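PDB 6ESL: bacterial leucyl aminopeptidase from Legionella pneumophila, which probably removes residues one at a time from the N-termini of peptides as a zinc-dependent aminopeptidase, contributing to nutrient acquisition during infection of amoebas. Local coordinates for residues 254-259 with 333-338. Sequence-based numbering, arbitrary orientation.
Sequences AAEERG and CSDHAS. With ZN (zinc ion), chain E.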
ATOM      1  N   ALA B 254     -16.999   6.783 -21.106  1.00 27.36           N
ATOM      2  CA  ALA B 254     -16.630   7.174 -22.437  1.00 28.17           C
ATOM      3  C   ALA B 254     -15.193   7.707 -22.459  1.00 28.58           C
ATOM      4  O   ALA B 254     -14.701   8.231 -21.435  1.00 26.37           O
ATOM      5  CB  ALA B 254     -17.550   8.322 -22.875  1.00 31.30           C
ATOM      6  N   ALA B 255     -14.548   7.594 -23.636  1.00 27.21           N
ATOM      7  CA  ALA B 255     -13.417   8.410 -23.943  1.00 25.64           C
ATOM      8  C   ALA B 255     -12.243   8.288 -22.936  1.00 23.56           C
ATOM      9  O   ALA B 255     -11.502   9.254 -22.692  1.00 22.44           O
ATOM     10  CB  ALA B 255     -13.851   9.910 -24.105  1.00 25.79           C
ATOM     11  N   GLU B 256     -12.044   7.119 -22.367  1.00 22.77           N
ATOM     12  CA  GLU B 256     -10.900   6.840 -21.545  1.00 22.92           C
ATOM     13  C   GLU B 256      -9.591   7.003 -22.321  1.00 23.53           C
ATOM     14  O   GLU B 256      -8.626   7.565 -21.767  1.00 21.64           O
ATOM     15  CB  GLU B 256     -10.994   5.523 -20.855  1.00 22.42           C
ATOM     16  CG  GLU B 256      -9.938   5.281 -19.776  1.00 22.81           C
ATOM     17  CD  GLU B 256      -8.593   4.767 -20.311  1.00 23.88           C
ATOM     18  OE1 GLU B 256      -8.527   4.438 -21.544  1.00 24.77           O
ATOM     19  OE2 GLU B 256      -7.555   4.922 -19.570  1.00 27.85           O
ATOM     20  N   GLU B 257      -9.608   6.604 -23.622  1.00 23.45           N
ATOM     21  CA  GLU B 257      -8.387   6.590 -24.427  1.00 24.04           C
ATOM     22  C   GLU B 257      -8.016   7.994 -24.854  1.00 25.92           C
ATOM     23  O   GLU B 257      -6.972   8.212 -25.426  1.00 27.63           O
ATOM     24  CB  GLU B 257      -8.589   5.753 -25.662  1.00 25.66           C
ATOM     25  CG  GLU B 257      -8.851   4.265 -25.394  1.00 24.63           C
ATOM     26  CD  GLU B 257      -7.633   3.509 -24.885  1.00 25.46           C
ATOM     27  OE1 GLU B 257      -6.579   4.114 -24.694  1.00 26.00           O
ATOM     28  OE2 GLU B 257      -7.824   2.318 -24.702  1.00 28.63           O
ATOM     29  N   ARG B 258      -8.892   8.983 -24.574  1.00 25.83           N
ATOM     30  CA  ARG B 258      -8.623  10.427 -24.895  1.00 25.29           C
ATOM     31  C   ARG B 258      -8.036  11.146 -23.698  1.00 24.53           C
ATOM     32  O   ARG B 258      -7.856  12.360 -23.739  1.00 24.43           O
ATOM     33  CB  ARG B 258      -9.874  11.134 -25.375  1.00 27.08           C
ATOM     34  CG  ARG B 258     -10.594  10.312 -26.521  1.00 27.11           C
ATOM     35  CD  ARG B 258      -9.760  10.306 -27.805  1.00 27.35           C
ATOM     36  NE  ARG B 258      -9.474  11.637 -28.238  1.00 28.09           N
ATOM     37  CZ  ARG B 258      -8.805  11.945 -29.365  1.00 29.16           C
ATOM     38  NH1 ARG B 258      -8.424  11.001 -30.248  1.00 29.60           N
ATOM     39  NH2 ARG B 258      -8.674  13.214 -29.722  1.00 30.35           N
ATOM     40  N   GLY B 259      -7.689  10.406 -22.675  1.00 22.81           N
ATOM     41  CA  GLY B 259      -7.119  10.956 -21.449  1.00 23.08           C
ATOM     42  C   GLY B 259      -8.030  11.038 -20.193  1.00 23.65           C
ATOM     43  O   GLY B 259      -7.881  11.951 -19.330  1.00 23.18           O
ATOM     44  N   CYS B 333      -3.351   6.470 -15.908  1.00 25.53           N
ATOM     45  CA  CYS B 333      -3.348   5.067 -16.310  1.00 26.33           C
ATOM     46  C   CYS B 333      -4.733   4.636 -16.777  1.00 24.26           C
ATOM     47  O   CYS B 333      -4.916   4.195 -17.912  1.00 22.44           O
ATOM     48  CB  CYS B 333      -2.882   4.179 -15.155  1.00 26.85           C
ATOM     49  SG  CYS B 333      -2.825   2.415 -15.546  1.00 31.55           S
ATOM     50  N   SER B 334      -5.703   4.775 -15.883  1.00 22.22           N
ATOM     51  CA  SER B 334      -7.087   4.480 -16.165  1.00 21.90           C
ATOM     52  C   SER B 334      -8.009   5.277 -15.273  1.00 22.39           C
ATOM     53  O   SER B 334      -7.580   6.117 -14.510  1.00 22.72           O
ATOM     54  CB  SER B 334      -7.367   2.989 -15.994  1.00 21.30           C
ATOM     55  OG  SER B 334      -8.485   2.569 -16.699  1.00 20.42           O
ATOM     56  N   ASP B 335      -9.298   4.994 -15.385  1.00 22.10           N
ATOM     57  CA  ASP B 335     -10.335   5.856 -14.814  1.00 22.10           C
ATOM     58  C   ASP B 335     -10.357   5.979 -13.282  1.00 22.85           C
ATOM     59  O   ASP B 335     -10.852   6.964 -12.761  1.00 23.07           O
ATOM     60  CB  ASP B 335     -11.755   5.480 -15.371  1.00 21.67           C
ATOM     61  CG  ASP B 335     -11.791   5.574 -16.827  1.00 21.45           C
ATOM     62  OD1 ASP B 335     -11.655   6.722 -17.325  1.00 22.34           O
ATOM     63  OD2 ASP B 335     -12.050   4.475 -17.466  1.00 20.97           O
ATOM     64  N   HIS B 336      -9.746   5.039 -12.565  1.00 22.60           N
ATOM     65  CA  HIS B 336      -9.620   5.195 -11.125  1.00 22.91           C
ATOM     66  C   HIS B 336      -8.909   6.476 -10.769  1.00 24.18           C
ATOM     67  O   HIS B 336      -9.204   7.062  -9.706  1.00 24.20           O
ATOM     68  CB  HIS B 336      -8.859   4.012 -10.533  1.00 23.55           C
ATOM     69  CG  HIS B 336      -7.515   3.818 -11.144  1.00 23.05           C
ATOM     70  ND1 HIS B 336      -7.356   3.331 -12.449  1.00 22.13           N
ATOM     71  CD2 HIS B 336      -6.259   4.077 -10.656  1.00 22.72           C
ATOM     72  CE1 HIS B 336      -6.033   3.331 -12.706  1.00 24.46           C
ATOM     73  NE2 HIS B 336      -5.360   3.787 -11.633  1.00 22.84           N
ATOM     74  N   ALA B 337      -8.043   6.969 -11.645  1.00 24.50           N
ATOM     75  CA  ALA B 337      -7.266   8.161 -11.344  1.00 24.99           C
ATOM     76  C   ALA B 337      -8.121   9.393 -11.179  1.00 25.41           C
ATOM     77  O   ALA B 337      -7.781  10.303 -10.412  1.00 24.46           O
ATOM     78  CB  ALA B 337      -6.160   8.391 -12.395  1.00 25.51           C
ATOM     79  N   SER B 338      -9.179   9.474 -11.993  1.00 25.69           N
ATOM     80  CA  SER B 338     -10.148  10.524 -11.892  1.00 27.30           C
ATOM     81  C   SER B 338     -10.785  10.680 -10.513  1.00 28.19           C
ATOM     82  O   SER B 338     -10.927  11.838 -10.032  1.00 30.05           O
ATOM     83  CB  SER B 338     -11.181  10.424 -13.020  1.00 25.97           C
ATOM     84  OG  SER B 338     -10.509  10.400 -14.297  1.00 24.01           O
TER
HETATM   85 ZN    ZN E 401      -6.374   1.847 -22.649  1.00 74.30          ZN
HETATM   86  O   HOH W   1     -12.829   8.089 -19.220  1.00 19.42           O
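Glu256 packs its aliphatic stem against the carboxylate of Asp335, a compact example of two acidic side chains meeting with their charged ends kept apart. CG of Glu256 sits 3.2 Å from OD2 of Asp335, with OD1 almost as close, so both carboxylate oxygens rest on a methylene group. The two carboxylates stand almost perpendicular, their planes 88° apart. With CG anti to the backbone N (chi1 -169°) and a bend at chi2, Glu256 carries its acid group past Asp335 towards Cys333 and Ser334. There OE2 of Glu256 lies 3.2 Å from the carbonyl O of Cys333, two acceptors that are close but not hydrogen-bonded. M28 aminopeptidases commonly have a glutamate as general base just before a zinc-binding one, and Glu256 is consistent with that role: its OE1 is 3.5 Å from the zinc that OE2 of Glu257 binds together with Asp222.

The other side is looser, spanned by a single water within an otherwise buried contact: the water donates to Ala254 O and, at 2.6 Å, to OD1 of Asp335. Ser334 OG is hydrogen-bonded to Gln282 and to the zinc ligand Asp284. The contact thus joins the loop between strand 248-253 and helix 261-272 to the turn that leads into helix 336-340, with His209 of strand 203-209 touching both acids.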